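Local structure of hydrolase, alpha/beta hydrolase FOLD family (Staphylococcus aureus, 2XMZ) at residues N34-E37 against K38-N42; S58-D61 against E62-F66; D74-L77 against D78-D82; K220-Q223 against I224-M228; S252-F255 against D256-L260. The protein probably catalyses the formation of 2-succinyl-6-hydroxy-2,4-cyclohexadiene-1-carboxylate in menaquinone biosynthesis, as the lyase MenH with an alpha/beta hydrolase fold. All coordinates share one frame; numbering follows the deposited sequence. Where two conformers were deposited one is given.

Contact 1 (N34-E37 against K38-N42); sequences NHIE and KFTDN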
loop_
_atom_site.group_PDB
_atom_site.type_symbol
_atom_site.label_atom_id
_atom_site.label_comp_id
_atom_site.label_asym_id
_atom_site.label_seq_id
_atom_site.Cartn_x
_atom_site.Cartn_y
_atom_site.Cartn_z
ATOM N N ASN A 34 -6.712 9.939 9.610
ATOM C CA ASN A 34 -6.459 10.206 11.029
ATOM C C ASN A 34 -4.976 10.143 11.390
ATOM O O ASN A 34 -4.621 10.312 12.552
ATOM C CB ASN A 34 -7.253 9.224 11.906
ATOM C CG ASN A 34 -6.828 7.774 11.686
ATOM O OD1 ASN A 34 -6.567 7.036 12.645
ATOM N ND2 ASN A 34 -6.731 7.368 10.418
ATOM N N HIS A 35 -4.125 9.899 10.391
ATOM C CA HIS A 35 -2.679 9.752 10.594
ATOM C C HIS A 35 -1.904 10.988 10.171
ATOM O O HIS A 35 -0.840 11.279 10.720
ATOM C CB HIS A 35 -2.135 8.565 9.796
ATOM C CG HIS A 35 -2.667 7.239 10.235
ATOM N ND1 HIS A 35 -2.109 6.521 11.270
ATOM C CD2 HIS A 35 -3.697 6.493 9.772
ATOM C CE1 HIS A 35 -2.776 5.391 11.433
ATOM N NE2 HIS A 35 -3.749 5.352 10.540
ATOM N N ILE A 36 -2.421 11.681 9.160
ATOM C CA ILE A 36 -1.725 12.789 8.513
ATOM C C ILE A 36 -1.159 13.779 9.535
ATOM O O ILE A 36 0.032 14.100 9.484
ATOM C CB ILE A 36 -2.658 13.539 7.509
ATOM C CG1 ILE A 36 -3.194 12.590 6.426
ATOM C CG2 ILE A 36 -1.978 14.769 6.903
ATOM C CD1 ILE A 36 -2.204 11.624 5.848
ATOM N N GLU A 37 -2.009 14.236 10.455
ATOM C CA GLU A 37 -1.614 15.224 11.465
ATOM C C GLU A 37 -0.523 14.719 12.401
ATOM O O GLU A 37 0.293 15.503 12.875
ATOM C CB GLU A 37 -2.818 15.711 12.258
ATOM C CG GLU A 37 -3.689 16.659 11.471
ATOM C CD GLU A 37 -4.561 17.520 12.353
ATOM O OE1 GLU A 37 -4.016 18.268 13.196
ATOM O OE2 GLU A 37 -5.799 17.459 12.200
ATOM N N LYS A 38 -0.490 13.414 12.642
ATOM C CA LYS A 38 0.560 12.836 13.480
ATOM C C LYS A 38 1.930 12.984 12.801
ATOM O O LYS A 38 2.949 13.051 13.478
ATOM C CB LYS A 38 0.279 11.359 13.823
ATOM C CG LYS A 38 -1.172 11.063 14.234
ATOM C CD LYS A 38 -1.467 11.450 15.675
ATOM C CE LYS A 38 -2.973 11.532 15.909
ATOM N NZ LYS A 38 -3.715 10.493 15.130
ATOM N N PHE A 39 1.948 13.063 11.470
ATOM C CA PHE A 39 3.215 13.209 10.741
ATOM C C PHE A 39 3.567 14.635 10.315
ATOM O O PHE A 39 4.741 15.005 10.346
ATOM C CB PHE A 39 3.319 12.197 9.594
ATOM C CG PHE A 39 3.203 10.765 10.062
ATOM C CD1 PHE A 39 4.281 10.129 10.664
ATOM C CD2 PHE A 39 2.001 10.086 9.964
ATOM C CE1 PHE A 39 4.170 8.830 11.144
ATOM C CE2 PHE A 39 1.879 8.768 10.423
ATOM C CZ PHE A 39 2.970 8.146 11.026
ATOM N N THR A 40 2.568 15.447 9.974
ATOM C CA THR A 40 2.821 16.823 9.530
ATOM C C THR A 40 3.476 17.714 10.608
ATOM O O THR A 40 4.054 18.754 10.299
ATOM C CB THR A 40 1.562 17.500 8.958
ATOM O OG1 THR A 40 0.506 17.449 9.926
ATOM C CG2 THR A 40 1.118 16.788 7.663
ATOM N N ASP A 41 3.397 17.286 11.865
ATOM C CA ASP A 41 4.141 17.920 12.950
ATOM C C ASP A 41 5.622 18.108 12.588
ATOM O O ASP A 41 6.221 19.131 12.921
ATOM C CB ASP A 41 4.034 17.082 14.232
ATOM C CG ASP A 41 2.731 17.306 14.999
ATOM O OD1 ASP A 41 1.877 18.137 14.582
ATOM O OD2 ASP A 41 2.574 16.628 16.044
ATOM N N ASN A 42 6.196 17.116 11.909
ATOM C CA ASN A 42 7.629 17.086 11.591
ATOM C C ASN A 42 7.957 16.716 10.142
ATOM O O ASN A 42 9.116 16.775 9.736
ATOM C CB ASN A 42 8.353 16.095 12.518
ATOM C CG ASN A 42 8.325 16.518 13.985
ATOM O OD1 ASN A 42 7.681 15.867 14.813
ATOM N ND2 ASN A 42 9.025 17.606 14.313
HETATM O O HOH W 1 0.232 18.108 12.537
#
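Ile36 O takes two backbone donors. Thr40 N reaches it at 2.9 Å close to the line of the C=O bond, while Phe39 N, also at 2.9 Å, comes from well above the carbonyl plane. The CG2 methyls of Ile36 and Thr40 meet at 3.8 Å. The Phe39 ring meets His35 O obliquely, with CD2 at 3.2 Å. Lys38 was modelled in two conformers. In one of them its NZ donates to the carbonyl Asn34 O at 2.7 Å, nearly along the C=O axis. The lysine chain gets there by folding back: it bends at chi2 (-79°) and again at chi4, and CG passes beside His35 O. Ile36 to Thr40 belong to the short helix 36-40 of the beta-alpha-beta unit that runs from strand 17-22 to strand 44-48. One water joins three groups. It donates to Glu37 O and to Asp41 OD1, each at 2.6 Å, and accepts from Thr40 OG1, bridging backbone and side chains about a turn apart. Farther out, Phe39 packs on Leu260 of helix 252-266, and Ile36 lies against Val45 and Thr47 of strand 44-48.

Contact 2 (S58-D61 against E62-F66); sequences SSMD and ETWNF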
loop_
_atom_site.group_PDB
_atom_site.type_symbol
_atom_site.label_atom_id
_atom_site.label_comp_id
_atom_site.label_asym_id
_atom_site.label_seq_id
_atom_site.Cartn_x
_atom_site.Cartn_y
_atom_site.Cartn_z
ATOM N N SER A 58 -6.873 8.034 -13.927
ATOM C CA SER A 58 -6.205 7.239 -14.953
ATOM C C SER A 58 -7.214 6.752 -16.028
ATOM O O SER A 58 -8.335 6.314 -15.702
ATOM C CB SER A 58 -5.491 6.059 -14.313
ATOM O OG SER A 58 -4.415 6.493 -13.476
ATOM N N SER A 59 -6.821 6.855 -17.296
ATOM C CA SER A 59 -7.689 6.473 -18.403
ATOM C C SER A 59 -8.007 4.987 -18.354
ATOM O O SER A 59 -7.099 4.170 -18.235
ATOM C CB SER A 59 -7.050 6.762 -19.753
ATOM O OG SER A 59 -7.857 6.160 -20.777
ATOM N N MET A 60 -9.291 4.650 -18.509
ATOM C CA MET A 60 -9.715 3.258 -18.631
ATOM C C MET A 60 -9.096 2.574 -19.836
ATOM O O MET A 60 -9.153 1.353 -19.948
ATOM C CB MET A 60 -11.234 3.139 -18.777
ATOM C CG MET A 60 -12.055 3.547 -17.569
ATOM S SD MET A 60 -11.337 2.830 -16.102
ATOM C CE MET A 60 -11.811 1.115 -16.272
ATOM N N ASP A 61 -8.531 3.367 -20.742
ATOM C CA ASP A 61 -8.058 2.849 -22.011
ATOM C C ASP A 61 -6.524 2.753 -22.055
ATOM O O ASP A 61 -5.924 2.534 -23.097
ATOM C CB ASP A 61 -8.686 3.637 -23.178
ATOM C CG ASP A 61 -10.225 3.541 -23.185
ATOM O OD1 ASP A 61 -10.780 2.467 -22.831
ATOM O OD2 ASP A 61 -10.899 4.527 -23.554
ATOM N N GLU A 62 -5.906 2.881 -20.889
ATOM C CA GLU A 62 -4.492 2.563 -20.737
ATOM C C GLU A 62 -4.338 1.401 -19.777
ATOM O O GLU A 62 -5.147 1.229 -18.863
ATOM C CB GLU A 62 -3.725 3.766 -20.222
ATOM C CG GLU A 62 -3.913 4.977 -21.110
ATOM C CD GLU A 62 -2.741 5.915 -21.063
ATOM O OE1 GLU A 62 -1.644 5.472 -20.642
ATOM O OE2 GLU A 62 -2.923 7.090 -21.461
ATOM N N THR A 63 -3.289 0.611 -19.987
ATOM C CA THR A 63 -3.000 -0.490 -19.107
ATOM C C THR A 63 -2.345 0.010 -17.806
ATOM O O THR A 63 -1.261 0.625 -17.810
ATOM C CB THR A 63 -2.106 -1.531 -19.789
ATOM O OG1 THR A 63 -2.737 -2.003 -20.987
ATOM C CG2 THR A 63 -1.835 -2.716 -18.840
ATOM N N TRP A 64 -2.988 -0.282 -16.681
ATOM C CA TRP A 64 -2.465 0.173 -15.420
ATOM C C TRP A 64 -1.451 -0.817 -14.860
ATOM O O TRP A 64 -1.577 -1.248 -13.736
ATOM C CB TRP A 64 -3.596 0.390 -14.419
ATOM C CG TRP A 64 -4.645 1.375 -14.882
ATOM C CD1 TRP A 64 -4.534 2.317 -15.883
ATOM C CD2 TRP A 64 -5.931 1.523 -14.334
ATOM N NE1 TRP A 64 -5.709 3.030 -15.989
ATOM C CE2 TRP A 64 -6.578 2.562 -15.041
ATOM C CE3 TRP A 64 -6.630 0.852 -13.321
ATOM C CZ2 TRP A 64 -7.879 2.955 -14.756
ATOM C CZ3 TRP A 64 -7.928 1.255 -13.036
ATOM C CH2 TRP A 64 -8.531 2.291 -13.745
ATOM N N ASN A 65 -0.451 -1.175 -15.650
ATOM C CA ASN A 65 0.574 -2.110 -15.183
ATOM C C ASN A 65 1.604 -1.398 -14.285
ATOM O O ASN A 65 1.496 -0.199 -14.034
ATOM C CB ASN A 65 1.199 -2.857 -16.377
ATOM C CG ASN A 65 1.769 -1.912 -17.436
ATOM O OD1 ASN A 65 2.166 -0.781 -17.137
ATOM N ND2 ASN A 65 1.799 -2.371 -18.678
ATOM N N PHE A 66 2.587 -2.121 -13.777
ATOM C CA PHE A 66 3.559 -1.505 -12.893
ATOM C C PHE A 66 4.415 -0.391 -13.512
ATOM O O PHE A 66 4.800 0.544 -12.816
ATOM C CB PHE A 66 4.393 -2.567 -12.163
ATOM C CG PHE A 66 3.662 -3.166 -10.996
ATOM C CD1 PHE A 66 3.797 -2.608 -9.726
ATOM C CD2 PHE A 66 2.761 -4.231 -11.189
ATOM C CE1 PHE A 66 3.071 -3.129 -8.633
ATOM C CE2 PHE A 66 2.026 -4.745 -10.129
ATOM C CZ PHE A 66 2.199 -4.219 -8.840
#
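Ser59 O is gripped by two donors, from opposite faces of its carbonyl plane. Trp64 NE1 gives the shorter bond, 2.9 Å, with the oxygen at the edge of the indole but tilted 25° from the ring plane. Glu62 N gives the other at 3.2 Å and is the straighter, with an angle of 166° at the hydrogen. This second bond closes a type I beta turn from Ser59 to Glu62. The same serine also makes an ST turn. Its OG stands opposite the backbone N (chi1 170°), beside the carbonyl carbon, and accepts from Asp61 N at 2.9 Å. Ser58 CB lies obliquely by the indole, 3.5 Å from Trp64 NE1. Met60 makes a Met-aromatic contact farther along the ring: SD is 3.7 Å from Trp64 CH2, in an oblique approach. The bends at chi2 and chi3 of the methionine curl its chain back to the indole. Asn65, the N-cap residue, leads into helix 66-77, its OD1 accepting from Tyr68 N. Helix 181-191 lies alongside: Lys186 makes a cation-pi contact with Trp64, and Asp190 OD2 accepts from Trp64 N. The turn belongs to the loop between strand 44-48 and helix 66-77.

Contact 3 (D74-L77 against D78-D82); sequences DRIL and DKYKD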
loop_
_atom_site.group_PDB
_atom_site.type_symbol
_atom_site.label_atom_id
_atom_site.label_comp_id
_atom_site.label_asym_id
_atom_site.label_seq_id
_atom_site.Cartn_x
_atom_site.Cartn_y
_atom_site.Cartn_z
ATOM N N ASP A 74 6.781 8.590 -10.713
ATOM C CA ASP A 74 7.932 9.410 -11.154
ATOM C C ASP A 74 7.516 10.888 -11.282
ATOM O O ASP A 74 8.212 11.802 -10.828
ATOM C CB ASP A 74 8.456 8.948 -12.525
ATOM C CG ASP A 74 9.214 7.617 -12.486
ATOM O OD1 ASP A 74 9.716 7.143 -11.431
ATOM O OD2 ASP A 74 9.345 7.043 -13.579
ATOM N N ARG A 75 6.351 11.094 -11.882
ATOM C CA ARG A 75 5.846 12.415 -12.194
ATOM C C ARG A 75 5.514 13.201 -10.953
ATOM O O ARG A 75 5.739 14.407 -10.903
ATOM C CB ARG A 75 4.633 12.310 -13.115
ATOM C CG ARG A 75 5.025 11.922 -14.515
ATOM C CD ARG A 75 3.799 11.632 -15.344
ATOM N NE ARG A 75 4.149 11.266 -16.709
ATOM C CZ ARG A 75 3.258 10.954 -17.644
ATOM N NH1 ARG A 75 1.965 10.990 -17.364
ATOM N NH2 ARG A 75 3.656 10.620 -18.856
ATOM N N ILE A 76 4.996 12.517 -9.944
ATOM C CA ILE A 76 4.703 13.190 -8.688
ATOM C C ILE A 76 5.994 13.471 -7.960
ATOM O O ILE A 76 6.268 14.620 -7.581
ATOM C CB ILE A 76 3.787 12.346 -7.782
ATOM C CG1 ILE A 76 2.362 12.386 -8.338
ATOM C CG2 ILE A 76 3.842 12.891 -6.346
ATOM C CD1 ILE A 76 1.474 11.226 -7.873
ATOM N N LEU A 77 6.791 12.409 -7.786
ATOM C CA LEU A 77 8.006 12.480 -6.981
ATOM C C LEU A 77 9.089 13.400 -7.521
ATOM O O LEU A 77 9.891 13.921 -6.750
ATOM C CB LEU A 77 8.549 11.073 -6.705
ATOM C CG LEU A 77 7.553 10.206 -5.909
ATOM C CD1 LEU A 77 8.110 8.814 -5.699
ATOM C CD2 LEU A 77 7.167 10.855 -4.555
ATOM N N ASP A 78 9.106 13.603 -8.836
ATOM C CA ASP A 78 10.071 14.486 -9.470
ATOM C C ASP A 78 10.047 15.898 -8.856
ATOM O O ASP A 78 11.080 16.546 -8.751
ATOM C CB ASP A 78 9.833 14.564 -10.981
ATOM C CG ASP A 78 10.912 15.340 -11.692
ATOM O OD1 ASP A 78 11.975 14.749 -11.964
ATOM O OD2 ASP A 78 10.718 16.547 -11.946
ATOM N N LYS A 79 8.872 16.354 -8.427
ATOM C CA LYS A 79 8.735 17.685 -7.834
ATOM C C LYS A 79 9.377 17.738 -6.448
ATOM O O LYS A 79 9.544 18.814 -5.885
ATOM C CB LYS A 79 7.262 18.080 -7.745
ATOM C CG LYS A 79 6.475 17.845 -9.029
ATOM C CD LYS A 79 4.979 17.827 -8.749
ATOM C CE LYS A 79 4.201 17.206 -9.896
ATOM N NZ LYS A 79 4.231 18.036 -11.144
ATOM N N TYR A 80 9.732 16.577 -5.900
ATOM C CA TYR A 80 10.315 16.523 -4.561
ATOM C C TYR A 80 11.588 15.694 -4.529
ATOM O O TYR A 80 12.041 15.267 -3.465
ATOM C CB TYR A 80 9.274 16.016 -3.555
ATOM C CG TYR A 80 7.883 16.568 -3.829
ATOM C CD1 TYR A 80 7.503 17.847 -3.402
ATOM C CD2 TYR A 80 6.954 15.815 -4.546
ATOM C CE1 TYR A 80 6.216 18.353 -3.684
ATOM C CE2 TYR A 80 5.687 16.307 -4.829
ATOM C CZ TYR A 80 5.325 17.566 -4.395
ATOM O OH TYR A 80 4.053 18.000 -4.697
ATOM N N LYS A 81 12.181 15.491 -5.701
ATOM C CA LYS A 81 13.395 14.680 -5.832
ATOM C C LYS A 81 14.547 15.129 -4.935
ATOM O O LYS A 81 15.375 14.313 -4.568
ATOM C CB LYS A 81 13.873 14.638 -7.292
ATOM C CG LYS A 81 14.402 15.953 -7.823
ATOM C CD LYS A 81 14.376 16.006 -9.336
ATOM C CE LYS A 81 14.431 17.458 -9.812
ATOM N NZ LYS A 81 13.485 17.720 -10.947
ATOM N N ASP A 82 14.606 16.412 -4.588
ATOM C CA ASP A 82 15.735 16.911 -3.788
ATOM C C ASP A 82 15.466 16.778 -2.282
ATOM O O ASP A 82 16.348 17.022 -1.454
ATOM C CB ASP A 82 16.110 18.334 -4.199
ATOM C CG ASP A 82 16.556 18.428 -5.674
ATOM O OD1 ASP A 82 17.313 17.541 -6.156
ATOM O OD2 ASP A 82 16.152 19.409 -6.351
#
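The chain leaves helix 66-77 through a bond from Asp78 N to Asp74 O at 2.8 Å, followed by two i to i+3 bonds, Lys79 N to Ile76 O and Tyr80 N to Leu77 O. The Tyr80 ring turns back to the carbonyl of Ile76 in an oblique approach. Its CE2 lies 3.3 Å from Ile76 O and 4.2 Å from Ile76 CG2. Lys79 CB sits 3.7 Å above the centre of one ring face. The Lys79 chain is extended as far as CE (chi2 162°) and bends at chi4. This lays it back along the helix, with CE 3.3 Å from Arg75 O. Lys81 NZ forms a salt bridge with Asp78 OD2 at 3.2 Å, though the hydrogen bond in it is weak. The Asp74 carboxylate is held by His105 and Tyr100. Ile76 packs on Ile48 of strand 44-48 and Tyr6 of strand 6-9. Tyr80 lies on Ile46 and meets the ring of Phe8, so this part of the chain rests on the sheet before strand 84-90.

Contact 4 (K220-Q223 against I224-M228); sequences KFVQ and IAKKM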
loop_
_atom_site.group_PDB
_atom_site.type_symbol
_atom_site.label_atom_id
_atom_site.label_comp_id
_atom_site.label_asym_id
_atom_site.label_seq_id
_atom_site.Cartn_x
_atom_site.Cartn_y
_atom_site.Cartn_z
ATOM N N LYS A 220 0.074 -15.188 7.279
ATOM C CA LYS A 220 0.610 -15.243 5.934
ATOM C C LYS A 220 1.536 -14.070 5.690
ATOM O O LYS A 220 2.623 -14.239 5.153
ATOM C CB LYS A 220 -0.518 -15.261 4.894
ATOM C CG LYS A 220 -0.049 -15.114 3.439
ATOM C CD LYS A 220 -1.253 -15.007 2.481
ATOM C CE LYS A 220 -0.820 -14.543 1.098
ATOM N NZ LYS A 220 -2.006 -14.117 0.289
ATOM N N PHE A 221 1.102 -12.874 6.066
ATOM C CA PHE A 221 1.938 -11.714 5.809
ATOM C C PHE A 221 3.093 -11.559 6.821
ATOM O O PHE A 221 4.130 -10.979 6.487
ATOM C CB PHE A 221 1.089 -10.462 5.567
ATOM C CG PHE A 221 0.390 -10.484 4.228
ATOM C CD1 PHE A 221 -0.846 -11.130 4.078
ATOM C CD2 PHE A 221 0.994 -9.922 3.104
ATOM C CE1 PHE A 221 -1.476 -11.182 2.846
ATOM C CE2 PHE A 221 0.371 -9.957 1.869
ATOM C CZ PHE A 221 -0.880 -10.596 1.736
ATOM N N VAL A 222 2.933 -12.108 8.025
ATOM C CA VAL A 222 4.065 -12.234 8.967
ATOM C C VAL A 222 5.183 -13.087 8.340
ATOM O O VAL A 222 6.366 -12.719 8.369
ATOM C CB VAL A 222 3.616 -12.848 10.325
ATOM C CG1 VAL A 222 4.814 -13.280 11.198
ATOM C CG2 VAL A 222 2.724 -11.860 11.080
ATOM N N GLN A 223 4.809 -14.231 7.764
ATOM C CA GLN A 223 5.827 -15.117 7.183
ATOM C C GLN A 223 6.469 -14.406 6.016
ATOM O O GLN A 223 7.663 -14.453 5.854
ATOM C CB GLN A 223 5.235 -16.463 6.773
ATOM C CG GLN A 223 4.844 -17.292 7.976
ATOM C CD GLN A 223 3.921 -18.440 7.636
ATOM O OE1 GLN A 223 3.643 -19.287 8.487
ATOM N NE2 GLN A 223 3.436 -18.476 6.391
ATOM N N ILE A 224 5.665 -13.684 5.242
ATOM C CA ILE A 224 6.194 -12.891 4.122
ATOM C C ILE A 224 7.122 -11.758 4.590
ATOM O O ILE A 224 8.205 -11.553 4.022
ATOM C CB ILE A 224 5.065 -12.334 3.260
ATOM C CG1 ILE A 224 4.316 -13.496 2.571
ATOM C CG2 ILE A 224 5.610 -11.334 2.207
ATOM C CD1 ILE A 224 3.192 -12.993 1.696
ATOM N N ALA A 225 6.709 -11.056 5.639
ATOM C CA ALA A 225 7.474 -9.924 6.177
ATOM C C ALA A 225 8.832 -10.378 6.636
ATOM O O ALA A 225 9.830 -9.717 6.348
ATOM C CB ALA A 225 6.724 -9.255 7.322
ATOM N N LYS A 226 8.883 -11.530 7.309
ATOM C CA LYS A 226 10.143 -12.067 7.822
ATOM C C LYS A 226 11.074 -12.427 6.662
ATOM O O LYS A 226 12.276 -12.139 6.698
ATOM C CB LYS A 226 9.917 -13.293 8.722
ATOM C CG LYS A 226 9.319 -12.971 10.093
ATOM C CD LYS A 226 9.300 -14.213 11.015
ATOM C CE LYS A 226 8.276 -14.029 12.137
ATOM N NZ LYS A 226 8.238 -15.187 13.064
ATOM N N LYS A 227 10.504 -13.033 5.624
ATOM C CA LYS A 227 11.283 -13.408 4.446
ATOM C C LYS A 227 11.837 -12.181 3.720
ATOM O O LYS A 227 13.004 -12.167 3.384
ATOM C CB LYS A 227 10.453 -14.246 3.492
ATOM C CG LYS A 227 10.294 -15.686 3.890
ATOM C CD LYS A 227 9.449 -16.331 2.808
ATOM C CE LYS A 227 8.607 -17.461 3.331
ATOM N NZ LYS A 227 7.756 -18.015 2.252
ATOM N N MET A 228 10.994 -11.170 3.500
ATOM C CA MET A 228 11.426 -9.889 2.931
ATOM C C MET A 228 12.567 -9.267 3.742
ATOM O O MET A 228 13.572 -8.841 3.180
ATOM C CB MET A 228 10.263 -8.890 2.847
ATOM C CG MET A 228 9.158 -9.272 1.862
ATOM S SD MET A 228 8.178 -7.854 1.432
ATOM C CE MET A 228 7.424 -7.498 3.020
#
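Ile224 CD1 lies over one face of the Phe221 ring, 4.0 Å from Phe221 CD2. The two side chains run side by side and point the same way. This is part of the packed side of the contact. CD1 of the isoleucine is anti to CA across the CB-CG1 bond (chi2 -180°), which carries this methyl to the ring. Its CG1 also packs on the backbone, 3.2 Å from Lys220 O. Ala225 CB sits equally close to Phe221 O at 3.2 Å. Lys226 stretches past Val222, with CE 3.7 Å from Val222 CG1, and both also touch Leu239. Behind these groups runs a regular ladder of i to i+4 bonds. Ala225 N to Phe221 O is the shortest rung at 2.7 Å, and Lys227 N to Gln223 O the longest at 3.2 Å. The helix is 219-231, the crossover of the beta-alpha-beta unit between strands 210-215 and 235-240. Ala225 faces Ile212 and Ala214 of the first strand and Cys237 of the second. The solvent side is looser. There Gln223 and Lys227 are exposed, and Lys227 keeps its CG beside Gln223 O. Phe221 also meets His245 edge-to-face; that histidine is probably part of a Ser91-His245-Asp218 triad.

Contact 5 (S252-F255 against D256-L260); sequences SDEF and DTMIL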
loop_
_atom_site.group_PDB
_atom_site.type_symbol
_atom_site.label_atom_id
_atom_site.label_comp_id
_atom_site.label_asym_id
_atom_site.label_seq_id
_atom_site.Cartn_x
_atom_site.Cartn_y
_atom_site.Cartn_z
ATOM N N SER A 252 -3.789 2.198 15.338
ATOM C CA SER A 252 -3.276 3.412 14.694
ATOM C C SER A 252 -2.130 4.052 15.470
ATOM O O SER A 252 -1.175 4.539 14.877
ATOM C CB SER A 252 -4.394 4.443 14.440
ATOM O OG SER A 252 -5.429 3.923 13.625
ATOM N N ASP A 253 -2.214 4.051 16.789
ATOM C CA ASP A 253 -1.186 4.704 17.595
ATOM C C ASP A 253 0.160 3.985 17.557
ATOM O O ASP A 253 1.201 4.613 17.344
ATOM C CB ASP A 253 -1.675 4.890 19.024
ATOM C CG ASP A 253 -2.726 5.975 19.125
ATOM O OD1 ASP A 253 -2.741 6.877 18.251
ATOM O OD2 ASP A 253 -3.545 5.922 20.059
ATOM N N GLU A 254 0.134 2.675 17.775
ATOM C CA GLU A 254 1.341 1.872 17.662
ATOM C C GLU A 254 1.902 2.007 16.245
ATOM O O GLU A 254 3.100 2.237 16.069
ATOM C CB GLU A 254 1.051 0.411 18.028
ATOM C CG GLU A 254 2.249 -0.524 18.053
ATOM C CD GLU A 254 3.238 -0.201 19.144
ATOM O OE1 GLU A 254 2.862 0.497 20.121
ATOM O OE2 GLU A 254 4.400 -0.638 19.013
ATOM N N PHE A 255 1.032 1.883 15.245
ATOM C CA PHE A 255 1.422 2.093 13.848
ATOM C C PHE A 255 2.155 3.439 13.705
ATOM O O PHE A 255 3.258 3.486 13.154
ATOM C CB PHE A 255 0.202 2.018 12.910
ATOM C CG PHE A 255 0.490 2.460 11.499
ATOM C CD1 PHE A 255 0.998 1.564 10.555
ATOM C CD2 PHE A 255 0.273 3.780 11.120
ATOM C CE1 PHE A 255 1.275 1.982 9.244
ATOM C CE2 PHE A 255 0.547 4.206 9.822
ATOM C CZ PHE A 255 1.053 3.306 8.882
ATOM N N ASP A 256 1.544 4.513 14.203
ATOM C CA ASP A 256 2.147 5.851 14.150
ATOM C C ASP A 256 3.495 5.934 14.874
ATOM O O ASP A 256 4.463 6.491 14.343
ATOM C CB ASP A 256 1.193 6.903 14.715
ATOM C CG ASP A 256 0.026 7.193 13.792
ATOM O OD1 ASP A 256 0.104 6.821 12.605
ATOM O OD2 ASP A 256 -0.958 7.807 14.261
ATOM N N THR A 257 3.540 5.368 16.079
ATOM C CA THR A 257 4.752 5.336 16.898
ATOM C C THR A 257 5.893 4.625 16.169
ATOM O O THR A 257 7.018 5.125 16.158
ATOM C CB THR A 257 4.483 4.637 18.233
ATOM O OG1 THR A 257 3.419 5.315 18.906
ATOM C CG2 THR A 257 5.734 4.627 19.120
ATOM N N MET A 258 5.593 3.472 15.558
ATOM C CA MET A 258 6.601 2.727 14.798
ATOM C C MET A 258 7.157 3.539 13.633
ATOM O O MET A 258 8.359 3.521 13.387
ATOM C CB MET A 258 6.080 1.376 14.294
ATOM C CG MET A 258 5.819 0.292 15.356
ATOM S SD MET A 258 7.196 -0.147 16.449
ATOM C CE MET A 258 7.000 1.048 17.784
ATOM N N ILE A 259 6.296 4.270 12.936
ATOM C CA ILE A 259 6.734 5.034 11.761
ATOM C C ILE A 259 7.620 6.204 12.197
ATOM O O ILE A 259 8.722 6.390 11.672
ATOM C CB ILE A 259 5.548 5.577 10.953
ATOM C CG1 ILE A 259 4.555 4.458 10.602
ATOM C CG2 ILE A 259 6.035 6.293 9.681
ATOM C CD1 ILE A 259 5.059 3.449 9.622
ATOM N N LEU A 260 7.124 6.974 13.164
ATOM C CA LEU A 260 7.829 8.138 13.682
ATOM C C LEU A 260 9.211 7.766 14.216
ATOM O O LEU A 260 10.171 8.482 13.972
ATOM C CB LEU A 260 7.004 8.834 14.763
ATOM C CG LEU A 260 5.736 9.582 14.331
ATOM C CD1 LEU A 260 4.876 9.923 15.564
ATOM C CD2 LEU A 260 6.056 10.854 13.562
HETATM O O HOH W 2 -0.826 8.328 16.960
#
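Asp253 O accepts twice from Thr257, from the backbone N and from OG1, each at 2.8 Å. The backbone donor is tilted only slightly from the carbonyl plane, while the hydroxyl comes from above it. Thr257 OG1 can do this because it stands opposite its own carbonyl carbon (chi1 -57°), turned back to the preceding turn. Asp256 N to Ser252 O and Met258 N to Glu254 O are also 2.8 Å. A water donates to both Asp253 OD1 and Asp256 OD2, whose oxygens are 4.5 Å apart; it probably eases the repulsion between the two carboxylates. The other oxygen, Asp256 OD1, probably accepts from His35 ND1 and lies at the edge of the Phe255 ring. The ring and carboxylate planes are 58° apart. One face of Phe255 takes a CH-pi contact from Ile259 CG1, 4.1 Å from the ring centroid and 13° off its normal. Phe255 O lies close by, 3.0 Å from the same Ile259 CG1. Glu254 bends at chi2, and Met258 CE approaches its OE2 to 3.3 Å. All this forms the first turns of helix 252-266. Phe255 and Ile259 pack on Leu213 of strand 210-215, and Met258 lies on Lys238 and Ile240 of strand 235-240. On another side Asp256 and Ile259 meet Phe39 of helix 36-40.

Contacts 1 and 5 are the pair that touch, their centres 11 Å apart. The shortest approach is 2.6 Å, between His35 ND1 and Asp256 OD1, and Phe39 CE2 packs 3.4 Å from the same Asp256 OD1. Two helices far apart in sequence, 36-40 and 252-266, are joined there. Contacts 2 and 3 flank helix 66-77, one leading into it and the other out of it. Their nearest atoms are about 7 Å apart. Contacts 2 and 5 lie on opposite sides of the chain's centre, with centres 33 Å apart. Contact 4 touches the probable catalytic triad through Phe221; its centre is 19 Å from that of contact 5.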